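Local coordinates for response regulator protein (PDB 3RQI), which probably acts as a two-component response regulator, receiving a phosphoryl group on its receiver domain and passing the signal to a Fis-type helix-turn-helix domain, at residues Thr22-Leu27 / Tyr32-Ala37; Ala102-Ala107 / Leu116-Thr121. One frame throughout, in Å; residues are numbered along the deposited sequence. Where two conformers were deposited one is given.

Interaction 1 (Thr22-Leu27 / Tyr32-Ala37); sequences TLARGL and YAVRQA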
ATOM      1  N   THR A  22      23.237  11.279   4.437  1.00 13.85           N
ATOM      2  CA  THR A  22      23.237  10.457   5.650  1.00 13.69           C
ATOM      3  C   THR A  22      23.018   8.974   5.312  1.00 13.34           C
ATOM      4  O   THR A  22      23.665   8.077   5.877  1.00 13.82           O
ATOM      5  CB  THR A  22      22.160  11.008   6.613  1.00 14.55           C
ATOM      6  OG1 THR A  22      22.547  12.337   7.038  1.00 15.33           O
ATOM      7  CG2 THR A  22      22.010  10.123   7.843  1.00 16.30           C
ATOM      8  N   LEU A  23      22.107   8.729   4.386  1.00 12.21           N
ATOM      9  CA  LEU A  23      21.828   7.362   3.957  1.00 12.91           C
ATOM     10  C   LEU A  23      23.054   6.795   3.237  1.00 13.67           C
ATOM     11  O   LEU A  23      23.473   5.678   3.522  1.00 14.13           O
ATOM     12  CB  LEU A  23      20.565   7.327   3.082  1.00 12.53           C
ATOM     13  CG  LEU A  23      20.262   5.997   2.377  1.00 12.59           C
ATOM     14  CD1 LEU A  23      20.183   4.831   3.382  1.00 12.44           C
ATOM     15  CD2 LEU A  23      18.929   6.130   1.593  1.00  8.93           C
ATOM     16  N   ALA A  24      23.625   7.585   2.338  1.00 13.76           N
ATOM     17  CA  ALA A  24      24.827   7.160   1.595  1.00 14.70           C
ATOM     18  C   ALA A  24      25.950   6.801   2.552  1.00 15.99           C
ATOM     19  O   ALA A  24      26.582   5.748   2.419  1.00 17.17           O
ATOM     20  CB  ALA A  24      25.262   8.239   0.636  1.00 15.47           C
ATOM     21  N   ARG A  25      26.229   7.673   3.516  1.00 16.52           N
ATOM     22  CA  ARG A  25      27.300   7.357   4.447  1.00 18.41           C
ATOM     23  C   ARG A  25      27.047   6.077   5.215  1.00 18.96           C
ATOM     24  O   ARG A  25      27.974   5.306   5.397  1.00 20.23           O
ATOM     25  CB  ARG A  25      27.563   8.522   5.372  1.00 19.06           C
ATOM     26  CG  ARG A  25      28.198   9.687   4.636  1.00 18.52           C
ATOM     27  CD  ARG A  25      28.627  10.794   5.622  1.00 21.72           C
ATOM     28  NE  ARG A  25      27.477  11.410   6.296  1.00 22.61           N
ATOM     29  CZ  ARG A  25      26.699  12.351   5.755  1.00 22.77           C
ATOM     30  NH1 ARG A  25      25.687  12.833   6.445  1.00 20.98           N
ATOM     31  NH2 ARG A  25      26.938  12.826   4.531  1.00 24.66           N
ATOM     32  N   GLY A  26      25.807   5.840   5.665  1.00 18.45           N
ATOM     33  CA  GLY A  26      25.479   4.590   6.389  1.00 18.72           C
ATOM     34  C   GLY A  26      25.647   3.342   5.514  1.00 19.20           C
ATOM     35  O   GLY A  26      26.170   2.312   5.960  1.00 19.30           O
ATOM     36  N   LEU A  27      25.250   3.448   4.255  1.00 17.41           N
ATOM     37  CA  LEU A  27      25.459   2.341   3.312  1.00 17.14           C
ATOM     38  C   LEU A  27      26.950   2.099   3.029  1.00 18.69           C
ATOM     39  O   LEU A  27      27.401   0.940   2.965  1.00 20.05           O
ATOM     40  CB  LEU A  27      24.719   2.634   2.010  1.00 16.34           C
ATOM     41  CG  LEU A  27      23.193   2.518   2.119  1.00 13.75           C
ATOM     42  CD1 LEU A  27      22.524   3.208   0.912  1.00 11.26           C
ATOM     43  CD2 LEU A  27      22.688   1.086   2.273  1.00 16.22           C
ATOM     44  N   TYR A  32      28.780  -0.613   0.726  1.00 20.25           N
ATOM     45  CA  TYR A  32      28.156  -0.309  -0.551  1.00 18.76           C
ATOM     46  C   TYR A  32      28.851   0.875  -1.192  1.00 19.18           C
ATOM     47  O   TYR A  32      29.405   1.720  -0.497  1.00 19.67           O
ATOM     48  CB  TYR A  32      26.633  -0.023  -0.401  1.00 18.14           C
ATOM     49  CG  TYR A  32      25.889  -1.256   0.034  1.00 17.12           C
ATOM     50  CD1 TYR A  32      25.260  -2.071  -0.896  1.00 18.65           C
ATOM     51  CD2 TYR A  32      25.866  -1.640   1.376  1.00 19.28           C
ATOM     52  CE1 TYR A  32      24.605  -3.252  -0.490  1.00 22.65           C
ATOM     53  CE2 TYR A  32      25.229  -2.812   1.794  1.00 22.85           C
ATOM     54  CZ  TYR A  32      24.587  -3.605   0.846  1.00 22.43           C
ATOM     55  OH  TYR A  32      23.964  -4.771   1.241  1.00 26.97           O
ATOM     56  N   ALA A  33      28.872   0.895  -2.517  1.00 18.80           N
ATOM     57  CA  ALA A  33      29.412   2.021  -3.256  1.00 18.36           C
ATOM     58  C   ALA A  33      28.164   2.784  -3.695  1.00 17.00           C
ATOM     59  O   ALA A  33      27.369   2.232  -4.445  1.00 17.84           O
ATOM     60  CB  ALA A  33      30.162   1.522  -4.472  1.00 20.48           C
ATOM     61  N   VAL A  34      28.006   4.034  -3.252  1.00 16.25           N
ATOM     62  CA  VAL A  34      26.725   4.768  -3.419  1.00 14.86           C
ATOM     63  C   VAL A  34      26.854   5.977  -4.337  1.00 14.90           C
ATOM     64  O   VAL A  34      27.828   6.765  -4.228  1.00 17.14           O
ATOM     65  CB  VAL A  34      26.199   5.267  -2.029  1.00 14.67           C
ATOM     66  CG1 VAL A  34      24.815   5.912  -2.120  1.00 13.71           C
ATOM     67  CG2 VAL A  34      26.163   4.100  -1.005  1.00 15.67           C
ATOM     68  N   ARG A  35      25.905   6.100  -5.259  1.00 13.18           N
ATOM     69  CA  ARG A  35      25.715   7.333  -6.051  1.00 14.20           C
ATOM     70  C   ARG A  35      24.387   7.940  -5.651  1.00 12.04           C
ATOM     71  O   ARG A  35      23.457   7.217  -5.264  1.00 12.10           O
ATOM     72  CB  ARG A  35      25.721   7.027  -7.554  1.00 14.45           C
ATOM     73  CG  ARG A  35      27.031   6.404  -8.037  1.00 18.05           C
ATOM     74  CD  ARG A  35      28.187   7.394  -7.855  1.00 22.82           C
ATOM     75  NE  ARG A  35      28.095   8.439  -8.868  1.00 30.92           N
ATOM     76  CZ  ARG A  35      28.861   8.493  -9.963  1.00 35.28           C
ATOM     77  NH1 ARG A  35      29.819   7.597 -10.154  1.00 38.76           N
ATOM     78  NH2 ARG A  35      28.699   9.471 -10.850  1.00 36.90           N
ATOM     79  N   GLN A  36      24.299   9.279  -5.729  1.00 13.22           N
ATOM     80  CA  GLN A  36      23.074   9.992  -5.375  1.00 13.21           C
ATOM     81  C   GLN A  36      22.560  10.759  -6.618  1.00 12.84           C
ATOM     82  O   GLN A  36      23.351  11.325  -7.394  1.00 15.29           O
ATOM     83  CB  GLN A  36      23.357  11.030  -4.277  1.00 14.31           C
ATOM     84  CG  GLN A  36      23.836  10.488  -2.935  1.00 17.42           C
ATOM     85  CD  GLN A  36      24.129  11.653  -1.991  1.00 20.35           C
ATOM     86  OE1 GLN A  36      23.369  12.629  -1.929  1.00 22.25           O
ATOM     87  NE2 GLN A  36      25.275  11.600  -1.333  1.00 23.69           N
ATOM     88  N   ALA A  37      21.248  10.809  -6.771  1.00 11.49           N
ATOM     89  CA  ALA A  37      20.582  11.633  -7.770  1.00 11.46           C
ATOM     90  C   ALA A  37      19.520  12.441  -7.045  1.00 11.75           C
ATOM     91  O   ALA A  37      18.786  11.875  -6.223  1.00 12.25           O
ATOM     92  CB  ALA A  37      19.922  10.750  -8.837  1.00 11.89           C
TER
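V34 fits its two methyls against successive turns of the helix that precedes its strand. CG1 meets the methyl of A24, 3.6 Å from A24 CB, while CG2 lies 3.7 Å from L27 CB, one turn further along. The rotamer makes this division possible: with CG1 anti to the backbone N (chi1 -174°), both branches of the valine face the helix. Beyond V34, L27 also packs on F10 of the neighbouring strand 9-13 and on V112 and L116 of helix 112-118. The 22-27 part of the helix and strand 33-37 run nearly antiparallel, at 167°, their axes approaching to 8.1 Å. Toward the loop end, CB of L27 approaches CB of Y32 to 4.1 Å. A single backbone hydrogen bond closes that end, from Y32 N to L27 O at 3.1 Å. The same carbonyl oxygen lies at the edge of the Y32 ring, in its plane, 3.4 Å from CD2, and K8 makes a cation-pi contact with this ring. At the other end, Q36, extended beyond CG, reaches across toward the helix until its NE2 is 3.9 Å from A24 CB; its OE1 is hydrogen-bonded to H38. This is the return half of a beta-alpha-beta unit, strand 9-13, helix 17-29, strand 33-37, the opening unit of the CheY-like receiver fold.

Interaction 2 (Ala102-Ala107 / Leu116-Thr121); sequences ADNYLA and LAALQT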
ATOM      1  N   ALA A 102       8.347  -1.612  -8.888  1.00 10.35           N
ATOM      2  CA  ALA A 102       9.066  -1.579  -7.609  1.00 10.32           C
ATOM      3  C   ALA A 102       8.973  -2.931  -6.910  1.00 10.56           C
ATOM      4  O   ALA A 102       7.917  -3.586  -6.891  1.00 11.06           O
ATOM      5  CB  ALA A 102       8.557  -0.498  -6.698  1.00 10.24           C
ATOM      6  N   ASP A 103      10.075  -3.324  -6.289  1.00  9.76           N
ATOM      7  CA  ASP A 103      10.084  -4.550  -5.511  1.00 11.70           C
ATOM      8  C   ASP A 103       9.501  -4.410  -4.098  1.00 12.10           C
ATOM      9  O   ASP A 103       9.032  -5.392  -3.531  1.00 13.72           O
ATOM     10  CB  ASP A 103      11.508  -5.152  -5.438  1.00 12.61           C
ATOM     11  CG  ASP A 103      12.055  -5.475  -6.793  1.00 14.84           C
ATOM     12  OD1 ASP A 103      11.550  -6.445  -7.414  1.00 16.04           O
ATOM     13  OD2 ASP A 103      12.949  -4.755  -7.260  1.00 14.66           O
ATOM     14  N   ASN A 104       9.561  -3.208  -3.508  1.00 10.53           N
ATOM     15  CA  ASN A 104       9.030  -3.021  -2.164  1.00 11.44           C
ATOM     16  C   ASN A 104       8.834  -1.544  -1.888  1.00 10.93           C
ATOM     17  O   ASN A 104       9.159  -0.682  -2.736  1.00 11.41           O
ATOM     18  CB  ASN A 104       9.971  -3.649  -1.104  1.00 10.83           C
ATOM     19  CG  ASN A 104       9.235  -4.126   0.120  1.00 11.73           C
ATOM     20  OD1 ASN A 104       8.013  -3.894   0.280  1.00 13.41           O
ATOM     21  ND2 ASN A 104       9.973  -4.799   1.016  1.00 12.43           N
ATOM     22  N   TYR A 105       8.305  -1.234  -0.706  1.00 11.77           N
ATOM     23  CA  TYR A 105       7.919   0.151  -0.429  1.00 11.12           C
ATOM     24  C   TYR A 105       8.012   0.315   1.067  1.00 12.32           C
ATOM     25  O   TYR A 105       7.517  -0.527   1.816  1.00 13.70           O
ATOM     26  CB  TYR A 105       6.484   0.348  -0.942  1.00 11.72           C
ATOM     27  CG  TYR A 105       5.809   1.722  -0.798  1.00 13.25           C
ATOM     28  CD1 TYR A 105       5.454   2.445  -1.943  1.00 10.89           C
ATOM     29  CD2 TYR A 105       5.497   2.255   0.480  1.00 13.36           C
ATOM     30  CE1 TYR A 105       4.773   3.663  -1.855  1.00  9.44           C
ATOM     31  CE2 TYR A 105       4.834   3.473   0.591  1.00 14.64           C
ATOM     32  CZ  TYR A 105       4.468   4.160  -0.579  1.00 11.99           C
ATOM     33  OH  TYR A 105       3.811   5.345  -0.471  1.00 13.86           O
ATOM     34  N   LEU A 106       8.715   1.354   1.512  1.00 12.38           N
ATOM     35  CA  LEU A 106       8.875   1.650   2.952  1.00 13.66           C
ATOM     36  C   LEU A 106       8.618   3.110   3.266  1.00 14.34           C
ATOM     37  O   LEU A 106       9.013   4.019   2.510  1.00 12.44           O
ATOM     38  CB  LEU A 106      10.299   1.347   3.392  1.00 13.99           C
ATOM     39  CG  LEU A 106      10.767  -0.048   3.788  1.00 19.86           C
ATOM     40  CD1 LEU A 106      12.137   0.200   4.462  1.00 21.18           C
ATOM     41  CD2 LEU A 106       9.780  -0.717   4.738  1.00 24.72           C
ATOM     42  N   ALA A 107       7.901   3.333   4.372  1.00 15.62           N
ATOM     43  CA  ALA A 107       7.762   4.692   4.915  1.00 16.27           C
ATOM     44  C   ALA A 107       9.022   5.175   5.624  1.00 16.76           C
ATOM     45  O   ALA A 107       9.647   4.418   6.402  1.00 17.32           O
ATOM     46  CB  ALA A 107       6.569   4.749   5.880  1.00 17.82           C
ATOM     47  N   LEU A 116      17.970  -2.124   3.892  1.00 15.69           N
ATOM     48  CA  LEU A 116      18.575  -3.335   3.321  1.00 16.03           C
ATOM     49  C   LEU A 116      17.650  -4.558   3.415  1.00 16.45           C
ATOM     50  O   LEU A 116      17.529  -5.318   2.439  1.00 15.05           O
ATOM     51  CB  LEU A 116      19.963  -3.609   3.937  1.00 16.95           C
ATOM     52  CG  LEU A 116      21.037  -2.572   3.547  1.00 15.93           C
ATOM     53  CD1 LEU A 116      22.329  -2.702   4.400  1.00 19.63           C
ATOM     54  CD2 LEU A 116      21.386  -2.594   2.044  1.00 18.08           C
ATOM     55  N   ALA A 117      17.005  -4.751   4.577  1.00 16.62           N
ATOM     56  CA  ALA A 117      16.058  -5.869   4.762  1.00 17.35           C
ATOM     57  C   ALA A 117      14.942  -5.840   3.711  1.00 16.29           C
ATOM     58  O   ALA A 117      14.593  -6.877   3.097  1.00 16.65           O
ATOM     59  CB  ALA A 117      15.454  -5.843   6.212  1.00 17.47           C
ATOM     60  N   ALA A 118      14.419  -4.639   3.484  1.00 15.90           N
ATOM     61  CA  ALA A 118      13.276  -4.409   2.571  1.00 14.50           C
ATOM     62  C   ALA A 118      13.654  -4.666   1.112  1.00 13.93           C
ATOM     63  O   ALA A 118      12.800  -4.960   0.261  1.00 15.03           O
ATOM     64  CB  ALA A 118      12.759  -3.031   2.745  1.00 14.79           C
ATOM     65  N   LEU A 119      14.947  -4.591   0.829  1.00 13.62           N
ATOM     66  CA  LEU A 119      15.448  -4.892  -0.517  1.00 13.86           C
ATOM     67  C   LEU A 119      15.669  -6.350  -0.862  1.00 15.10           C
ATOM     68  O   LEU A 119      15.967  -6.673  -2.018  1.00 16.64           O
ATOM     69  CB  LEU A 119      16.752  -4.124  -0.751  1.00 13.19           C
ATOM     70  CG  LEU A 119      16.530  -2.653  -1.049  1.00 11.48           C
ATOM     71  CD1 LEU A 119      17.800  -1.822  -0.704  1.00 14.81           C
ATOM     72  CD2 LEU A 119      16.120  -2.429  -2.536  1.00 12.75           C
ATOM     73  N   GLN A 120      15.601  -7.258   0.132  1.00 15.70           N
ATOM     74  CA  GLN A 120      15.911  -8.654  -0.096  1.00 17.09           C
ATOM     75  C   GLN A 120      14.758  -9.400  -0.742  1.00 15.68           C
ATOM     76  O   GLN A 120      13.601  -9.024  -0.571  1.00 15.33           O
ATOM     77  CB  GLN A 120      16.218  -9.346   1.245  1.00 17.54           C
ATOM     78  CG  GLN A 120      17.311  -8.627   2.021  1.00 21.72           C
ATOM     79  CD  GLN A 120      18.608  -8.596   1.250  1.00 26.39           C
ATOM     80  OE1 GLN A 120      19.129  -9.651   0.886  1.00 31.72           O
ATOM     81  NE2 GLN A 120      19.141  -7.395   0.996  1.00 26.88           N
ATOM     82  N   THR A 121      15.096 -10.489  -1.437  1.00 17.38           N
ATOM     83  CA  THR A 121      14.077 -11.370  -2.027  0.70 17.50           C
ATOM     84  C   THR A 121      13.070 -11.801  -0.960  1.00 17.77           C
ATOM     85  O   THR A 121      13.447 -12.102   0.172  1.00 18.21           O
ATOM     86  CB  THR A 121      14.700 -12.630  -2.664  0.70 19.10           C
ATOM     87  OG1 THR A 121      15.376 -13.392  -1.660  0.70 21.15           O
ATOM     88  CG2 THR A 121      15.696 -12.226  -3.738  0.70 18.87           C
TER
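N104 turns the ND2 end of its amide to the carbonyl oxygen of A118, whose methyl lies close by. N104 ND2 donates to A118 O at 2.9 Å, almost straight at 168°. The bond uses a lone pair of the carbonyl, in its plane, and the acceptor also lies in the plane of the N104 amide, though the two planes are twisted by about 45° against each other. With CG anti to the backbone N (chi1 -150°), the amide swings across to A118. ND2 also bonds to Q127 of helix 123-133, while OD1 accepts a weak bond from Y105 N, 2.9 Å away; together these hold the amide from both ends. Two residues along the strand, L106 projects on the same side and lays its CG and CD1 against the A118 methyl, with CD1 3.7 Å from A118 CB. The methyl therefore touches both the leucine branch and N104 ND2, whose distance to A118 CB is also 3.7 Å. V95 of the second subunit packs on N104 as well. Edge strand 104-107 and the following helix 112-118 are thereby joined at the end of the alternating beta-alpha architecture of a CheY-like receiver domain.

Interaction 1 closes before interaction 2 opens along the chain, and their centres lie 16 Å apart within the receiver domain. Each involves an outermost strand of the same five-stranded parallel sheet, 33-37 in one and 104-107 in the other, so the two contacts belong to its two edges. The helices bring them together: 17-29 and 112-118 lie side by side, and L116 CD2 reaches Y32 OH at 3.5 Å and L27 CD2 at 3.9 Å. The first and last helices of the alternating fold thus share an apolar seam against the sheet, while the second subunit packs at the 104-107 edge.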